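Local coordinates for azurocidin (Homo sapiens, PDB 1A7S), which is a serine protease homolog that binds heparin, kills Gram-negative bacteria, probably through affinity for their lipopolysaccharide, and attracts monocytes and fibroblasts, at residues T38-F43 with L87-L92. Sequence-based numbering, arbitrary orientation.
Sequences TAASCF and LNDLML
Asp89 OD2 is gripped by two hydroxyls: Ser41 OG donates to it across the contact at 2.7 Å, a bond that OD2 accepts on its syn lone pair, and Ser190 OG, on strand 184-192 of the other sheet, makes a second hydrogen bond to it. The other carboxylate oxygen, OD1, takes the backbone N-H of Ser41 (N to OD1 2.8 Å), also on the syn side but 22° out of the carboxylate plane. Thus Ser41 holds both oxygens of Asp89 at once, which fixes the rotation of the carboxylate. Ala40 N also comes close to OD1, but its angle is too poor for a hydrogen bond, while the CB of Ala39 packs against the same oxygen at 3.4 Å.

Beside this polar cluster the backbones join as an antiparallel hydrogen-bonded pair. Thr38 N donates to Met91 O at 2.9 Å, and Met91 N returns a bond of 2.8 Å to Thr38 O. Thr38 OG1 turns to Gly27 O instead, leaving CG2 beside the Met91 CB. Met91 has two conformers; in the one modelled here the chain bends at its last torsion (chi3 -65°), bringing CE to 3.8 Å from Ala40 CB. Its sulfur then makes an oblique Met-aromatic contact with Phe43, SD lying 3.5 Å from CD2. At the end of the short 3-10 turn 40-42, just before Phe43, Cys42 is tied to Cys26 by a disulfide.

The link joins strands 35-38 and 91-95 of the six-stranded barrel. It matches the trypsin-fold site where a histidine and an aspartate of the catalytic triad normally meet; here serine occupies the histidine position beside the retained aspartate, consistent with a serine protease homolog.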
ATOM      1  N   THR A  38       5.536  -0.689  -1.010  1.00  7.24           N
ATOM      2  CA  THR A  38       4.771  -1.564  -0.141  1.00  6.94           C
ATOM      3  C   THR A  38       5.392  -1.511   1.264  1.00  6.85           C
ATOM      4  O   THR A  38       6.200  -0.614   1.559  1.00  7.64           O
ATOM      5  CB  THR A  38       4.739  -2.989  -0.710  1.00  8.05           C
ATOM      6  OG1 THR A  38       3.852  -3.820   0.015  1.00  7.71           O
ATOM      7  CG2 THR A  38       6.066  -3.625  -0.829  1.00  8.44           C
ATOM      8  N   ALA A  39       4.908  -2.390   2.132  1.00  7.08           N
ATOM      9  CA  ALA A  39       5.410  -2.477   3.502  1.00  7.36           C
ATOM     10  C   ALA A  39       6.472  -3.525   3.588  1.00  7.46           C
ATOM     11  O   ALA A  39       6.340  -4.648   3.081  1.00  8.25           O
ATOM     12  CB  ALA A  39       4.245  -2.808   4.441  1.00  8.24           C
ATOM     13  N   ALA A  40       7.550  -3.222   4.339  1.00  8.18           N
ATOM     14  CA  ALA A  40       8.562  -4.224   4.660  1.00  8.68           C
ATOM     15  C   ALA A  40       8.007  -5.384   5.477  1.00  8.59           C
ATOM     16  O   ALA A  40       8.502  -6.532   5.346  1.00  9.78           O
ATOM     17  CB  ALA A  40       9.767  -3.614   5.348  1.00  9.18           C
ATOM     18  N   SER A  41       6.990  -5.112   6.269  1.00  8.73           N
ATOM     19  CA  SER A  41       6.374  -6.153   7.077  1.00  9.84           C
ATOM     20  C   SER A  41       5.686  -7.221   6.202  1.00 10.05           C
ATOM     21  O   SER A  41       5.356  -8.280   6.751  1.00 14.10           O
ATOM     22  CB  SER A  41       5.351  -5.538   8.028  1.00 10.41           C
ATOM     23  OG  SER A  41       4.387  -4.765   7.325  1.00 10.43           O
ATOM     24  N   CYS A  42       5.518  -6.989   4.936  1.00  9.49           N
ATOM     25  CA  CYS A  42       4.979  -7.989   3.996  1.00 10.76           C
ATOM     26  C   CYS A  42       6.004  -9.046   3.595  1.00 13.09           C
ATOM     27  O   CYS A  42       5.666 -10.045   3.016  1.00 17.27           O
ATOM     28  CB  CYS A  42       4.481  -7.303   2.753  1.00  9.86           C
ATOM     29  SG  CYS A  42       3.002  -6.307   2.963  1.00 10.17           S
ATOM     30  N   PHE A  43       7.250  -8.819   3.956  1.00 14.35           N
ATOM     31  CA  PHE A  43       8.327  -9.746   3.607  1.00 19.41           C
ATOM     32  C   PHE A  43       9.014 -10.158   4.947  1.00 23.73           C
ATOM     33  O   PHE A  43      10.230  -9.967   4.988  1.00 35.18           O
ATOM     34  CB  PHE A  43       9.272  -9.007   2.657  1.00 18.50           C
ATOM     35  CG  PHE A  43       8.535  -8.695   1.335  1.00 16.67           C
ATOM     36  CD1 PHE A  43       8.515  -9.665   0.339  1.00 18.60           C
ATOM     37  CD2 PHE A  43       7.863  -7.536   1.131  1.00 14.66           C
ATOM     38  CE1 PHE A  43       7.826  -9.452  -0.837  1.00 18.43           C
ATOM     39  CE2 PHE A  43       7.165  -7.316  -0.063  1.00 15.63           C
ATOM     40  CZ  PHE A  43       7.117  -8.267  -1.025  1.00 16.29           C
ATOM     41  N   LEU A  87       8.789  -0.063  12.974  1.00 13.20           N
ATOM     42  CA  LEU A  87       9.316   1.252  12.540  1.00 13.47           C
ATOM     43  C   LEU A  87       9.893   1.189  11.130  1.00 11.53           C
ATOM     44  O   LEU A  87      10.523   0.161  10.765  1.00 11.79           O
ATOM     45  CB  LEU A  87      10.477   1.673  13.447  1.00 17.34           C
ATOM     46  CG  LEU A  87      10.176   2.363  14.734  1.00 23.46           C
ATOM     47  CD1 LEU A  87      11.511   2.740  15.355  1.00 31.55           C
ATOM     48  CD2 LEU A  87       9.159   3.452  14.723  1.00 19.45           C
ATOM     49  N   ASN A  88       9.723   2.219  10.383  1.00 11.83           N
ATOM     50  CA  ASN A  88      10.267   2.317   9.039  1.00 10.47           C
ATOM     51  C   ASN A  88       9.767   1.213   8.170  1.00  9.60           C
ATOM     52  O   ASN A  88      10.502   0.559   7.443  1.00 10.15           O
ATOM     53  CB  ASN A  88      11.763   2.414   9.090  1.00 11.71           C
ATOM     54  CG  ASN A  88      12.322   3.637   9.814  1.00 14.87           C
ATOM     55  OD1 ASN A  88      11.620   4.489  10.284  1.00 14.17           O
ATOM     56  ND2 ASN A  88      13.658   3.665   9.839  1.00 31.12           N
ATOM     57  N   ASP A  89       8.451   0.978   8.239  1.00 10.24           N
ATOM     58  CA  ASP A  89       7.787  -0.130   7.557  1.00  8.87           C
ATOM     59  C   ASP A  89       7.493   0.216   6.115  1.00  8.17           C
ATOM     60  O   ASP A  89       6.394   0.565   5.728  1.00  9.26           O
ATOM     61  CB  ASP A  89       6.537  -0.550   8.310  1.00  9.80           C
ATOM     62  CG  ASP A  89       5.964  -1.868   7.756  1.00 10.05           C
ATOM     63  OD1 ASP A  89       6.640  -2.444   6.868  1.00  8.92           O
ATOM     64  OD2 ASP A  89       4.927  -2.293   8.246  1.00  9.43           O
ATOM     65  N   LEU A  90       8.532   0.091   5.296  1.00  8.78           N
ATOM     66  CA  LEU A  90       8.522   0.616   3.943  1.00  9.12           C
ATOM     67  C   LEU A  90       9.507  -0.219   3.103  1.00  8.60           C
ATOM     68  O   LEU A  90      10.644  -0.454   3.487  1.00 10.64           O
ATOM     69  CB  LEU A  90       8.887   2.056   3.916  1.00 11.56           C
ATOM     70  CG  LEU A  90       9.018   2.741   2.496  1.00 14.64           C
ATOM     71  CD1 LEU A  90       7.687   2.839   1.968  1.00 16.98           C
ATOM     72  CD2 LEU A  90       9.716   4.095   2.689  1.00 17.96           C
ATOM     73  N   MET A  91       9.019  -0.682   1.952  1.00  8.58           N
ATOM     74  CA  MET A  91       9.842  -1.472   1.056  1.00  9.10           C
ATOM     75  C   MET A  91       9.577  -1.040  -0.358  1.00  7.94           C
ATOM     76  O   MET A  91       8.396  -0.866  -0.702  1.00  9.25           O
ATOM     77  CB  MET A  91       9.574  -2.959   1.253  1.00 10.56           C
ATOM     78  CG  MET A  91      10.523  -3.816   0.372  1.00 12.37           C
ATOM     79  SD  MET A  91      10.679  -5.401   0.889  0.50 14.12           S
ATOM     80  CE  MET A  91      11.467  -5.373   2.480  0.50 14.40           C
ATOM     81  N   LEU A  92      10.596  -0.912  -1.160  1.00  7.59           N
ATOM     82  CA  LEU A  92      10.464  -0.657  -2.578  1.00  6.98           C
ATOM     83  C   LEU A  92      10.859  -1.924  -3.335  1.00  7.44           C
ATOM     84  O   LEU A  92      11.925  -2.475  -3.098  1.00  8.64           O
ATOM     85  CB  LEU A  92      11.362   0.527  -3.009  1.00  8.74           C
ATOM     86  CG  LEU A  92      11.050   1.828  -2.279  1.00 13.34           C
ATOM     87  CD1 LEU A  92      11.871   2.981  -2.935  1.00 18.01           C
ATOM     88  CD2 LEU A  92       9.618   2.205  -2.231  1.00 13.08           C
TER